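Local atomic coordinates of Ras GTPase-activating-like protein IQGAP2 (Homo sapiens, PDB entry 5CJP), a protein that probably binds GTP-loaded small GTPases of the Rho family through a largely helical domain related to Ras GTPase-activating proteins. Residues E12-Q15 / Q16-L20; L28-L31 / I32-P36; L233-R236 / Y237-A241; K281-E284 / G285-H289; I358-E361 / K362-L365. All coordinates share one frame; numbering follows the deposited sequence.

Contact 1: residues E12-Q15 / Q16-L20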
loop_
_atom_site.group_PDB
_atom_site.type_symbol
_atom_site.label_atom_id
_atom_site.label_comp_id
_atom_site.label_asym_id
_atom_site.label_seq_id
_atom_site.Cartn_x
_atom_site.Cartn_y
_atom_site.Cartn_z
ATOM N N GLU E 12 5.030 23.094 10.724
ATOM C CA GLU E 12 4.058 23.044 11.801
ATOM C C GLU E 12 2.618 23.069 11.295
ATOM O O GLU E 12 1.711 22.563 11.953
ATOM C CB GLU E 12 4.313 24.199 12.777
ATOM C CG GLU E 12 5.572 23.997 13.625
ATOM C CD GLU E 12 5.902 25.193 14.494
ATOM O OE1 GLU E 12 6.122 26.286 13.933
ATOM O OE2 GLU E 12 5.947 25.043 15.733
ATOM N N THR E 13 2.405 23.641 10.116
ATOM C CA THR E 13 1.074 23.687 9.551
ATOM C C THR E 13 0.793 22.307 8.947
ATOM O O THR E 13 -0.359 21.862 8.882
ATOM C CB THR E 13 0.970 24.814 8.487
ATOM O OG1 THR E 13 1.302 26.068 9.100
ATOM C CG2 THR E 13 -0.441 24.917 7.918
ATOM N N TYR E 14 1.853 21.616 8.535
ATOM C CA TYR E 14 1.703 20.275 7.965
ATOM C C TYR E 14 1.454 19.255 9.064
ATOM O O TYR E 14 0.638 18.347 8.894
ATOM C CB TYR E 14 2.948 19.880 7.168
ATOM C CG TYR E 14 2.827 20.151 5.688
ATOM C CD1 TYR E 14 2.101 19.295 4.868
ATOM C CD2 TYR E 14 3.399 21.289 5.115
ATOM C CE1 TYR E 14 1.939 19.558 3.514
ATOM C CE2 TYR E 14 3.246 21.572 3.759
ATOM C CZ TYR E 14 2.510 20.704 2.958
ATOM O OH TYR E 14 2.321 20.978 1.610
ATOM N N GLN E 15 2.152 19.406 10.188
ATOM C CA GLN E 15 1.985 18.496 11.320
ATOM C C GLN E 15 0.550 18.601 11.844
ATOM O O GLN E 15 -0.057 17.604 12.242
ATOM C CB GLN E 15 2.976 18.848 12.437
ATOM C CG GLN E 15 4.437 18.853 12.012
ATOM C CD GLN E 15 5.373 19.270 13.144
ATOM O OE1 GLN E 15 5.156 20.292 13.794
ATOM N NE2 GLN E 15 6.417 18.480 13.380
ATOM N N GLN E 16 0.019 19.821 11.846
ATOM C CA GLN E 16 -1.350 20.058 12.283
ATOM C C GLN E 16 -2.307 19.327 11.341
ATOM O O GLN E 16 -3.282 18.717 11.787
ATOM C CB GLN E 16 -1.673 21.561 12.279
ATOM C CG GLN E 16 -1.296 22.318 13.552
ATOM C CD GLN E 16 -2.144 21.920 14.754
ATOM O OE1 GLN E 16 -3.373 22.063 14.748
ATOM N NE2 GLN E 16 -1.489 21.422 15.797
ATOM N N LEU E 17 -2.027 19.386 10.040
ATOM C CA LEU E 17 -2.875 18.712 9.053
ATOM C C LEU E 17 -2.861 17.214 9.300
ATOM O O LEU E 17 -3.898 16.550 9.292
ATOM C CB LEU E 17 -2.393 18.994 7.619
ATOM C CG LEU E 17 -3.120 18.279 6.467
ATOM C CD1 LEU E 17 -4.547 18.811 6.338
ATOM C CD2 LEU E 17 -2.350 18.495 5.156
ATOM N N PHE E 18 -1.687 16.669 9.549
ATOM C CA PHE E 18 -1.615 15.243 9.774
ATOM C C PHE E 18 -2.311 14.839 11.060
ATOM O O PHE E 18 -2.971 13.814 11.126
ATOM C CB PHE E 18 -0.154 14.812 9.753
ATOM C CG PHE E 18 0.487 14.975 8.413
ATOM C CD1 PHE E 18 -0.218 15.537 7.351
ATOM C CD2 PHE E 18 1.779 14.533 8.194
ATOM C CE1 PHE E 18 0.350 15.650 6.093
ATOM C CE2 PHE E 18 2.358 14.641 6.935
ATOM C CZ PHE E 18 1.644 15.200 5.882
ATOM N N TYR E 19 -2.168 15.666 12.082
ATOM C CA TYR E 19 -2.788 15.409 13.372
ATOM C C TYR E 19 -4.324 15.394 13.268
ATOM O O TYR E 19 -4.972 14.462 13.705
ATOM C CB TYR E 19 -2.342 16.485 14.364
ATOM C CG TYR E 19 -3.080 16.418 15.675
ATOM C CD1 TYR E 19 -2.993 15.287 16.482
ATOM C CD2 TYR E 19 -3.878 17.480 16.107
ATOM C CE1 TYR E 19 -3.680 15.209 17.690
ATOM C CE2 TYR E 19 -4.571 17.419 17.319
ATOM C CZ TYR E 19 -4.472 16.283 18.107
ATOM O OH TYR E 19 -5.166 16.203 19.303
ATOM N N LEU E 20 -4.899 16.439 12.698
ATOM C CA LEU E 20 -6.336 16.506 12.547
ATOM C C LEU E 20 -6.868 15.387 11.657
ATOM O O LEU E 20 -7.915 14.807 11.940
ATOM C CB LEU E 20 -6.733 17.867 11.981
ATOM C CG LEU E 20 -6.414 19.031 12.936
ATOM C CD1 LEU E 20 -6.893 20.345 12.343
ATOM C CD2 LEU E 20 -7.091 18.767 14.285
#
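Residues 12-15 and 16-20 are successive turns of helix 7-23, tied by four backbone bonds of the i to i+4 kind. The first two are longer: Gln-16 N reaches Glu-12 O, and Leu-17 N reaches Thr-13 O, each at 3.2 Å. The next pair is shorter, Phe-18 N lying 2.9 Å from Tyr-14 O and Tyr-19 N 2.9 Å from Gln-15 O. Tyr-14 O serves a second neighbour, since the Phe-18 ring sets one face over it with CD1 at 3.3 Å. With CG anti to its own carbonyl carbon (chi1 -66°), Phe-18 leans back along the helix, and its CE1 comes to the edge of the Tyr-14 ring, near the plane of that ring, 4.2 Å from Tyr-14 CD1. Gln-16 CG rests 3.4 Å from Glu-12 O. Gln-15 NE2 is hydrogen-bonded to the backbone oxygen of Ile-341 on strand 337-343, while Leu-17 and Leu-20 pack on helix 25-34. Thr-13 and Tyr-14 lie against Leu-373 of the second subunit, and the Tyr-14 ring also meets an aromatic side chain of another protein. Tyr-14 and Phe-18 are thus an i to i+4 aromatic pair on an alpha-helix packed by its own fold, the second subunit and a chain of another protein.

Contact 2: residues L28-L31 / I32-P36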
loop_
_atom_site.group_PDB
_atom_site.type_symbol
_atom_site.label_atom_id
_atom_site.label_comp_id
_atom_site.label_asym_id
_atom_site.label_seq_id
_atom_site.Cartn_x
_atom_site.Cartn_y
_atom_site.Cartn_z
ATOM N N LEU E 28 -11.279 19.082 11.022
ATOM C CA LEU E 28 -10.537 19.408 9.796
ATOM C C LEU E 28 -11.584 19.832 8.755
ATOM O O LEU E 28 -11.442 20.875 8.095
ATOM C CB LEU E 28 -9.773 18.192 9.272
ATOM C CG LEU E 28 -8.483 18.490 8.500
ATOM C CD1 LEU E 28 -8.189 17.392 7.520
ATOM C CD2 LEU E 28 -8.605 19.763 7.752
ATOM N N ALA E 29 -12.627 19.009 8.613
ATOM C CA ALA E 29 -13.712 19.288 7.685
ATOM C C ALA E 29 -14.263 20.684 7.937
ATOM O O ALA E 29 -14.451 21.466 7.000
ATOM C CB ALA E 29 -14.824 18.265 7.846
ATOM N N LYS E 30 -14.536 21.005 9.199
ATOM C CA LYS E 30 -15.044 22.334 9.500
ATOM C C LYS E 30 -14.060 23.415 9.002
ATOM O O LYS E 30 -14.468 24.385 8.356
ATOM C CB LYS E 30 -15.293 22.494 11.004
ATOM C CG LYS E 30 -15.823 23.855 11.385
ATOM C CD LYS E 30 -15.591 24.119 12.852
ATOM C CE LYS E 30 -15.889 25.566 13.220
ATOM N NZ LYS E 30 -15.252 25.953 14.528
ATOM N N LEU E 31 -12.771 23.258 9.295
ATOM C CA LEU E 31 -11.788 24.237 8.846
ATOM C C LEU E 31 -11.836 24.355 7.323
ATOM O O LEU E 31 -11.646 25.451 6.748
ATOM C CB LEU E 31 -10.388 23.818 9.268
ATOM C CG LEU E 31 -10.078 23.889 10.756
ATOM C CD1 LEU E 31 -8.639 23.469 10.997
ATOM C CD2 LEU E 31 -10.298 25.304 11.257
ATOM N N ILE E 32 -12.067 23.221 6.657
ATOM C CA ILE E 32 -12.163 23.236 5.191
ATOM C C ILE E 32 -13.360 24.090 4.763
ATOM O O ILE E 32 -13.240 24.900 3.839
ATOM C CB ILE E 32 -12.270 21.780 4.608
ATOM C CG1 ILE E 32 -10.870 21.150 4.470
ATOM C CG2 ILE E 32 -13.003 21.770 3.312
ATOM C CD1 ILE E 32 -9.914 21.611 5.464
ATOM N N PHE E 33 -14.503 23.953 5.441
ATOM C CA PHE E 33 -15.677 24.755 5.064
ATOM C C PHE E 33 -15.434 26.260 5.119
ATOM O O PHE E 33 -15.908 26.997 4.258
ATOM C CB PHE E 33 -16.909 24.446 5.936
ATOM C CG PHE E 33 -17.342 23.022 5.896
ATOM C CD1 PHE E 33 -17.322 22.304 4.704
ATOM C CD2 PHE E 33 -17.737 22.376 7.054
ATOM C CE1 PHE E 33 -17.681 20.969 4.679
ATOM C CE2 PHE E 33 -18.102 21.028 7.037
ATOM C CZ PHE E 33 -18.071 20.327 5.853
ATOM N N GLN E 34 -14.684 26.730 6.104
ATOM C CA GLN E 34 -14.462 28.170 6.191
ATOM C C GLN E 34 -13.305 28.778 5.369
ATOM O O GLN E 34 -13.122 29.991 5.373
ATOM C CB GLN E 34 -14.349 28.596 7.663
ATOM C CG GLN E 34 -13.087 28.122 8.344
ATOM C CD GLN E 34 -13.079 28.397 9.840
ATOM O OE1 GLN E 34 -12.051 28.768 10.395
ATOM N NE2 GLN E 34 -14.221 28.194 10.500
ATOM N N MET E 35 -12.537 27.956 4.663
ATOM C CA MET E 35 -11.432 28.452 3.831
ATOM C C MET E 35 -11.999 29.074 2.560
ATOM O O MET E 35 -13.127 28.776 2.174
ATOM C CB MET E 35 -10.531 27.303 3.379
ATOM C CG MET E 35 -9.637 26.693 4.424
ATOM S SD MET E 35 -8.874 25.179 3.759
ATOM C CE MET E 35 -8.542 25.679 2.114
ATOM N N PRO E 36 -11.233 29.953 1.894
ATOM C CA PRO E 36 -11.816 30.506 0.665
ATOM C C PRO E 36 -12.036 29.272 -0.210
ATOM O O PRO E 36 -11.229 28.340 -0.178
ATOM C CB PRO E 36 -10.711 31.415 0.136
ATOM C CG PRO E 36 -10.000 31.850 1.405
ATOM C CD PRO E 36 -9.916 30.556 2.176
#
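Ile-32 turns CG1 anti to its carbonyl carbon (chi1 -83°) and Leu-28 swings CG anti to its backbone N (chi1 -151°), which brings the two branches together one helical turn apart. They cross at a slant, Leu-28 CD2 meeting Ile-32 CD1 at a modelled 3.2 Å, a closeness that is doubtful at this resolution. The Phe-33 ring lies back over the preceding turn, where Ala-29 O sits under the centre of one face, 3.3 Å from the ring plane. That oxygen also accepts the backbone N-H of Phe-33 at 2.9 Å, so one carbonyl meets both the amide and the ring of the same residue. Ala-29 adds its methyl, CB standing 4.3 Å from Phe-33 CZ. This is part of helix 25-34, a short alpha-helix of a largely helical fold, with neighbours on several sides. Leu-28 packs on helices 7-23 and 37-54, Leu-31 on helix 7-23 and on Leu-370 of the second subunit, and Ile-32 on helix 37-54, while Phe-33 fits between helices 58-79 and 92-102. Ile-32 N holds Leu-28 O at 2.8 Å, whereas Gln-34 N reaches Lys-30 O at a longer 3.3 Å. Met-35 CG lies 3.3 Å from Leu-31 O, and the Met-35 side chain packs against Gly-371 of the second subunit.

Contact 3: residues L233-R236 / Y237-A241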
loop_
_atom_site.group_PDB
_atom_site.type_symbol
_atom_site.label_atom_id
_atom_site.label_comp_id
_atom_site.label_asym_id
_atom_site.label_seq_id
_atom_site.Cartn_x
_atom_site.Cartn_y
_atom_site.Cartn_z
ATOM N N LEU E 233 -29.865 16.674 -5.319
ATOM C CA LEU E 233 -30.077 15.276 -5.667
ATOM C C LEU E 233 -29.840 14.938 -7.120
ATOM O O LEU E 233 -29.285 13.882 -7.430
ATOM C CB LEU E 233 -31.488 14.858 -5.279
ATOM C CG LEU E 233 -31.801 15.000 -3.795
ATOM C CD1 LEU E 233 -33.196 14.479 -3.544
ATOM C CD2 LEU E 233 -30.780 14.221 -2.963
ATOM N N TYR E 234 -30.250 15.829 -8.014
ATOM C CA TYR E 234 -30.080 15.559 -9.423
ATOM C C TYR E 234 -28.886 16.179 -10.135
ATOM O O TYR E 234 -27.970 15.471 -10.534
ATOM C CB TYR E 234 -31.356 15.905 -10.213
ATOM C CG TYR E 234 -31.279 15.317 -11.593
ATOM C CD1 TYR E 234 -31.303 13.941 -11.771
ATOM C CD2 TYR E 234 -30.961 16.112 -12.690
ATOM C CE1 TYR E 234 -30.985 13.357 -13.006
ATOM C CE2 TYR E 234 -30.641 15.540 -13.925
ATOM C CZ TYR E 234 -30.647 14.163 -14.067
ATOM O OH TYR E 234 -30.248 13.594 -15.251
ATOM N N TYR E 235 -28.899 17.491 -10.324
ATOM C CA TYR E 235 -27.817 18.147 -11.053
ATOM C C TYR E 235 -26.448 17.943 -10.429
ATOM O O TYR E 235 -25.453 17.805 -11.119
ATOM C CB TYR E 235 -28.084 19.652 -11.173
ATOM C CG TYR E 235 -27.108 20.366 -12.081
ATOM C CD1 TYR E 235 -27.200 20.243 -13.462
ATOM C CD2 TYR E 235 -26.071 21.132 -11.556
ATOM C CE1 TYR E 235 -26.295 20.858 -14.299
ATOM C CE2 TYR E 235 -25.151 21.759 -12.381
ATOM C CZ TYR E 235 -25.266 21.621 -13.756
ATOM O OH TYR E 235 -24.353 22.237 -14.592
ATOM N N ARG E 236 -26.406 17.922 -9.108
ATOM C CA ARG E 236 -25.158 17.770 -8.399
ATOM C C ARG E 236 -24.761 16.319 -8.101
ATOM O O ARG E 236 -23.620 15.919 -8.362
ATOM C CB ARG E 236 -25.229 18.599 -7.110
ATOM C CG ARG E 236 -24.337 19.841 -7.117
ATOM C CD ARG E 236 -22.878 19.366 -7.037
ATOM N NE ARG E 236 -21.892 20.355 -6.588
ATOM C CZ ARG E 236 -22.129 21.347 -5.739
ATOM N NH1 ARG E 236 -23.338 21.540 -5.229
ATOM N NH2 ARG E 236 -21.128 22.122 -5.357
ATOM N N TYR E 237 -25.697 15.520 -7.594
ATOM C CA TYR E 237 -25.395 14.142 -7.229
ATOM C C TYR E 237 -25.299 13.091 -8.329
ATOM O O TYR E 237 -24.260 12.460 -8.492
ATOM C CB TYR E 237 -26.393 13.668 -6.168
ATOM C CG TYR E 237 -26.179 12.245 -5.694
ATOM C CD1 TYR E 237 -24.929 11.825 -5.206
ATOM C CD2 TYR E 237 -27.236 11.323 -5.697
ATOM C CE1 TYR E 237 -24.741 10.529 -4.733
ATOM C CE2 TYR E 237 -27.059 10.015 -5.223
ATOM C CZ TYR E 237 -25.810 9.625 -4.742
ATOM O OH TYR E 237 -25.625 8.331 -4.273
ATOM N N MET E 238 -26.367 12.890 -9.089
ATOM C CA MET E 238 -26.331 11.850 -10.114
ATOM C C MET E 238 -26.166 12.235 -11.576
ATOM O O MET E 238 -25.658 11.439 -12.355
ATOM C CB MET E 238 -27.556 10.964 -9.977
ATOM C CG MET E 238 -28.864 11.653 -10.239
ATOM S SD MET E 238 -30.142 10.489 -9.789
ATOM C CE MET E 238 -30.889 11.332 -8.325
ATOM N N ASN E 239 -26.580 13.438 -11.962
ATOM C CA ASN E 239 -26.451 13.838 -13.357
ATOM C C ASN E 239 -24.996 13.703 -13.840
ATOM O O ASN E 239 -24.734 13.341 -14.995
ATOM C CB ASN E 239 -26.974 15.264 -13.546
ATOM C CG ASN E 239 -27.384 15.544 -14.976
ATOM O OD1 ASN E 239 -28.007 14.707 -15.632
ATOM N ND2 ASN E 239 -27.053 16.729 -15.465
ATOM N N PRO E 240 -24.024 14.017 -12.969
ATOM C CA PRO E 240 -22.642 13.876 -13.428
ATOM C C PRO E 240 -22.277 12.415 -13.704
ATOM O O PRO E 240 -21.462 12.126 -14.577
ATOM C CB PRO E 240 -21.843 14.469 -12.271
ATOM C CG PRO E 240 -22.738 15.585 -11.811
ATOM C CD PRO E 240 -24.101 14.925 -11.805
ATOM N N ALA E 241 -22.881 11.488 -12.972
ATOM C CA ALA E 241 -22.570 10.082 -13.174
ATOM C C ALA E 241 -23.179 9.555 -14.473
ATOM O O ALA E 241 -22.691 8.578 -15.067
ATOM C CB ALA E 241 -23.054 9.277 -12.003
#
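Tyr-234 spreads its ring over Asn-239 CB, which sits 4.1 Å from the ring centroid and 27° off its normal, a CH-pi contact reaching five residues along the helix. The span follows from a wider, pi-type turn in helix 222-243: Asn-239 N bonds to Tyr-234 O at 2.8 Å, nearly straight at 162°, and Met-238 N makes only a weak bond to the same oxygen. The sequence here resembles the FLR...PA signature of Ras GTPase-activating proteins. At its far end the ring hydroxyl gives a weak bond to Asn-239 OD1, modelled at a doubtfully short 2.5 Å. Met-238 holds CG between its backbone N and carbonyl carbon (chi1 65°), which puts CG 3.7 Å from Tyr-234 CD1 and sulfur obliquely beside the ring in a Met-aromatic contact. A leucine in place of Tyr-234 lacks the ring and hydroxyl, which would probably leave Met-238 without its Met-aromatic contact and Asn-239 CB without the face it lies against. The Asn-239 amide matters beyond the helix, for its ND2 bonds to an aromatic side chain in a chain of another protein, and Tyr-235 OH is hydrogen-bonded to the backbone of that protein. The helix is kinked at Pro-240, which has no N-H to offer the preceding turn, and its CD lies 3.3 Å from Tyr-235 O.

Contact 4: residues K281-E284 / G285-H289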
loop_
_atom_site.group_PDB
_atom_site.type_symbol
_atom_site.label_atom_id
_atom_site.label_comp_id
_atom_site.label_asym_id
_atom_site.label_seq_id
_atom_site.Cartn_x
_atom_site.Cartn_y
_atom_site.Cartn_z
ATOM N N LYS E 281 -38.004 23.438 -17.116
ATOM C CA LYS E 281 -37.682 24.345 -18.210
ATOM C C LYS E 281 -37.956 23.731 -19.577
ATOM O O LYS E 281 -37.281 22.791 -20.006
ATOM C CB LYS E 281 -36.214 24.775 -18.120
ATOM C CG LYS E 281 -35.988 25.985 -17.240
ATOM C CD LYS E 281 -36.248 27.274 -18.002
ATOM C CE LYS E 281 -35.060 27.637 -18.903
ATOM N NZ LYS E 281 -34.612 26.512 -19.775
ATOM N N LEU E 282 -38.948 24.274 -20.269
ATOM C CA LEU E 282 -39.306 23.782 -21.586
ATOM C C LEU E 282 -38.335 24.290 -22.648
ATOM O O LEU E 282 -37.710 25.342 -22.492
ATOM C CB LEU E 282 -40.728 24.223 -21.938
ATOM C CG LEU E 282 -41.810 23.866 -20.917
ATOM C CD1 LEU E 282 -43.154 24.378 -21.394
ATOM C CD2 LEU E 282 -41.847 22.358 -20.715
ATOM N N PHE E 283 -38.203 23.527 -23.723
ATOM C CA PHE E 283 -37.335 23.909 -24.817
ATOM C C PHE E 283 -37.994 25.038 -25.597
ATOM O O PHE E 283 -39.211 25.065 -25.755
ATOM C CB PHE E 283 -37.104 22.713 -25.731
ATOM C CG PHE E 283 -36.170 21.691 -25.159
ATOM C CD1 PHE E 283 -36.321 20.346 -25.469
ATOM C CD2 PHE E 283 -35.111 22.076 -24.343
ATOM C CE1 PHE E 283 -35.435 19.396 -24.981
ATOM C CE2 PHE E 283 -34.222 21.133 -23.851
ATOM C CZ PHE E 283 -34.387 19.786 -24.174
ATOM N N GLU E 284 -37.187 25.980 -26.066
ATOM C CA GLU E 284 -37.704 27.097 -26.832
ATOM C C GLU E 284 -36.570 28.029 -27.207
ATOM O O GLU E 284 -35.415 27.738 -26.912
ATOM C CB GLU E 284 -38.770 27.845 -26.030
ATOM C CG GLU E 284 -38.267 28.551 -24.790
ATOM C CD GLU E 284 -39.403 28.985 -23.882
ATOM O OE1 GLU E 284 -39.252 30.008 -23.187
ATOM O OE2 GLU E 284 -40.448 28.297 -23.856
ATOM N N GLY E 285 -36.912 29.129 -27.873
ATOM C CA GLY E 285 -35.926 30.108 -28.300
ATOM C C GLY E 285 -34.541 29.553 -28.571
ATOM O O GLY E 285 -33.703 29.511 -27.665
ATOM N N GLU E 286 -34.296 29.137 -29.810
ATOM C CA GLU E 286 -32.999 28.582 -30.198
ATOM C C GLU E 286 -33.043 27.070 -29.977
ATOM O O GLU E 286 -32.343 26.308 -30.632
ATOM C CB GLU E 286 -31.876 29.225 -29.366
ATOM C CG GLU E 286 -30.563 29.474 -30.106
ATOM C CD GLU E 286 -30.679 30.480 -31.245
ATOM O OE1 GLU E 286 -31.499 30.248 -32.162
ATOM O OE2 GLU E 286 -29.939 31.491 -31.224
ATOM N N ASN E 287 -33.878 26.646 -29.035
ATOM C CA ASN E 287 -34.060 25.231 -28.740
ATOM C C ASN E 287 -35.483 24.869 -29.152
ATOM O O ASN E 287 -36.047 23.878 -28.685
ATOM C CB ASN E 287 -33.861 24.954 -27.244
ATOM C CG ASN E 287 -32.448 24.483 -26.913
ATOM O OD1 ASN E 287 -32.088 24.331 -25.747
ATOM N ND2 ASN E 287 -31.650 24.244 -27.944
ATOM N N GLU E 288 -36.049 25.686 -30.035
ATOM C CA GLU E 288 -37.400 25.477 -30.519
ATOM C C GLU E 288 -37.574 24.170 -31.265
ATOM O O GLU E 288 -38.626 23.543 -31.169
ATOM C CB GLU E 288 -37.823 26.627 -31.428
ATOM C CG GLU E 288 -38.719 27.653 -30.756
ATOM C CD GLU E 288 -40.034 27.060 -30.260
ATOM O OE1 GLU E 288 -40.753 26.437 -31.076
ATOM O OE2 GLU E 288 -40.345 27.228 -29.055
ATOM N N HIS E 289 -36.548 23.751 -31.999
ATOM C CA HIS E 289 -36.630 22.515 -32.772
ATOM C C HIS E 289 -36.815 21.248 -31.923
ATOM O O HIS E 289 -37.088 20.166 -32.454
ATOM C CB HIS E 289 -35.396 22.388 -33.657
ATOM C CG HIS E 289 -34.114 22.420 -32.897
ATOM N ND1 HIS E 289 -33.802 23.422 -32.007
ATOM C CD2 HIS E 289 -33.071 21.559 -32.878
ATOM C CE1 HIS E 289 -32.626 23.176 -31.467
ATOM N NE2 HIS E 289 -32.158 22.052 -31.976
#
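Phe-283 and Asn-287 cross at a slant, the phenyl ring and the amide plane turned 74° against each other, so the two flat groups do not stack. They stand at the two sides of a beta turn within the loop between helices 261-278 and 294-311. The turn is closed by Asn-287 N on Glu-284 O at 2.8 Å, and both middle residues, Gly-285 and Glu-286, have positive phi. The Phe-283 ring meets His-276 edge-to-face and packs on Leu-297 of helix 294-311. Its CB remains by the turn, 3.3 Å from Asn-287 O. Asn-287 directs CB inward, to 3.2 Å from Glu-284 O, so the same oxygen that receives the backbone bond is also covered by the start of the side chain. Glu-284 takes another course: its CG lies between the backbone N and the carbonyl carbon, and the extended chain carries the carboxylate clear of the turn. Glu-288, bent at chi2, curls back alongside and brings OE2 within 3.5 Å of Glu-284 CB. The carboxylates do not touch, with Glu-284 OE2 and Glu-288 OE2 5.3 Å apart, and such a pair of like charges is likely to be mildly unfavourable. Glu-286 leads elsewhere, its OE2 bonded to the backbone of a chain of another protein. In the bond that closes the turn, the amide of Asn-287 approaches Glu-284 O from well above the carbonyl plane, 63° out of it.

Contact 5: residues I358-E361 / K362-L365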
loop_
_atom_site.group_PDB
_atom_site.type_symbol
_atom_site.label_atom_id
_atom_site.label_comp_id
_atom_site.label_asym_id
_atom_site.label_seq_id
_atom_site.Cartn_x
_atom_site.Cartn_y
_atom_site.Cartn_z
ATOM N N ILE E 358 35.922 5.896 23.932
ATOM C CA ILE E 358 34.796 6.030 24.859
ATOM C C ILE E 358 33.589 5.065 24.785
ATOM O O ILE E 358 32.659 5.202 25.572
ATOM C CB ILE E 358 34.260 7.498 24.832
ATOM C CG1 ILE E 358 35.407 8.486 25.043
ATOM C CG2 ILE E 358 33.303 7.731 25.991
ATOM C CD1 ILE E 358 36.152 8.145 26.221
ATOM N N ALA E 359 33.580 4.092 23.881
ATOM C CA ALA E 359 32.438 3.155 23.791
ATOM C C ALA E 359 31.081 3.849 23.889
ATOM O O ALA E 359 30.572 4.085 24.981
ATOM C CB ALA E 359 32.523 2.101 24.867
ATOM N N PRO E 360 30.456 4.135 22.737
ATOM C CA PRO E 360 29.152 4.806 22.621
ATOM C C PRO E 360 28.048 4.221 23.507
ATOM O O PRO E 360 27.538 3.122 23.249
ATOM C CB PRO E 360 28.815 4.659 21.137
ATOM C CG PRO E 360 30.147 4.492 20.483
ATOM C CD PRO E 360 30.859 3.574 21.437
ATOM N N GLU E 361 27.683 4.970 24.545
ATOM C CA GLU E 361 26.636 4.542 25.464
ATOM C C GLU E 361 25.279 4.624 24.759
ATOM O O GLU E 361 24.288 4.068 25.222
ATOM C CB GLU E 361 26.651 5.423 26.723
ATOM C CG GLU E 361 26.313 6.895 26.487
ATOM C CD GLU E 361 26.590 7.768 27.707
ATOM O OE1 GLU E 361 26.157 7.402 28.824
ATOM O OE2 GLU E 361 27.239 8.828 27.548
ATOM N N LYS E 362 25.257 5.317 23.628
ATOM C CA LYS E 362 24.053 5.479 22.821
ATOM C C LYS E 362 23.685 4.168 22.095
ATOM O O LYS E 362 22.518 3.786 22.027
ATOM C CB LYS E 362 24.282 6.587 21.786
ATOM C CG LYS E 362 23.145 6.748 20.804
ATOM C CD LYS E 362 23.463 7.783 19.738
ATOM C CE LYS E 362 22.404 7.745 18.637
ATOM N NZ LYS E 362 22.702 8.667 17.507
ATOM N N ASN E 363 24.693 3.491 21.553
ATOM C CA ASN E 363 24.486 2.249 20.829
ATOM C C ASN E 363 23.952 1.170 21.745
ATOM O O ASN E 363 23.219 0.276 21.311
ATOM C CB ASN E 363 25.791 1.775 20.193
ATOM C CG ASN E 363 26.388 2.802 19.253
ATOM O OD1 ASN E 363 27.386 2.538 18.593
ATOM N ND2 ASN E 363 25.789 3.981 19.189
ATOM N N ASP E 364 24.317 1.243 23.015
ATOM C CA ASP E 364 23.864 0.242 23.963
ATOM C C ASP E 364 22.430 0.525 24.389
ATOM O O ASP E 364 21.590 -0.376 24.404
ATOM C CB ASP E 364 24.807 0.208 25.161
ATOM C CG ASP E 364 26.249 -0.057 24.744
ATOM O OD1 ASP E 364 26.480 -0.997 23.949
ATOM O OD2 ASP E 364 27.151 0.674 25.211
ATOM N N LEU E 365 22.146 1.780 24.710
ATOM C CA LEU E 365 20.796 2.146 25.109
ATOM C C LEU E 365 19.842 1.842 23.956
ATOM O O LEU E 365 18.840 1.154 24.132
ATOM C CB LEU E 365 20.724 3.635 25.467
ATOM C CG LEU E 365 21.464 4.068 26.735
ATOM C CD1 LEU E 365 21.230 5.551 26.983
ATOM C CD2 LEU E 365 20.976 3.248 27.923
#
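Van der Waals contact joins Pro-360 to Asn-363, which cross obliquely as helix 361-372 begins. The flat amide lies against the proline ring, Asn-363 CG 3.6 Å from Pro-360 CB, and is put there by a first torsion (chi1 -58°) that sets CG beside the backbone N. Two backbone bonds start the helix. Asn-363 N reaches Pro-360 O weakly at 3.3 Å, and Leu-365 N binds Glu-361 O at 3.2 Å, close to straight at 163°, the first full i to i+4 link of the segment. By charge, Asp-364 turns its carboxylate back toward the opening turn: OD2 comes 3.2 Å from Pro-360 O, two acceptors side by side with no bond between them. Asn-363 and Asp-364 pack on Gln-34 of the second subunit, and Lys-362 on Tyr-27 of that chain. An alanine in place of Asn-363 would probably open a gap beside the Pro-360 ring and reduce the packing on Gln-34 of the second subunit. Carboxylates at the first turn, from Glu-361 and Asp-364, would be expected to suit the partial positive charge of a helix N-terminus.

In the fold
Contacts 1 and 2 lie on consecutive helices and touch directly, Leu-20 CD1 meeting Leu-31 CD1 at 3.8 Å, with centres about 14 Å apart. Contact 5 is about 48 Å from contact 2 between centres in its own chain, yet residues of the two meet across the dimer: Asn-363 and Asp-364 pack on Gln-34 of the second subunit, and Lys-30 packs on Lys-362 of that subunit. Contacts 3 and 4, their centres about 23 Å apart, also face a chain of another protein, as Tyr-14 of contact 1 does; the side chain of Tyr-235 is about 5 Å from a bound GTP and that of Asn-287 about 12 Å. Contacts 4 and 5 lie on opposite sides of the chain's centre, about 84 Å apart between centres.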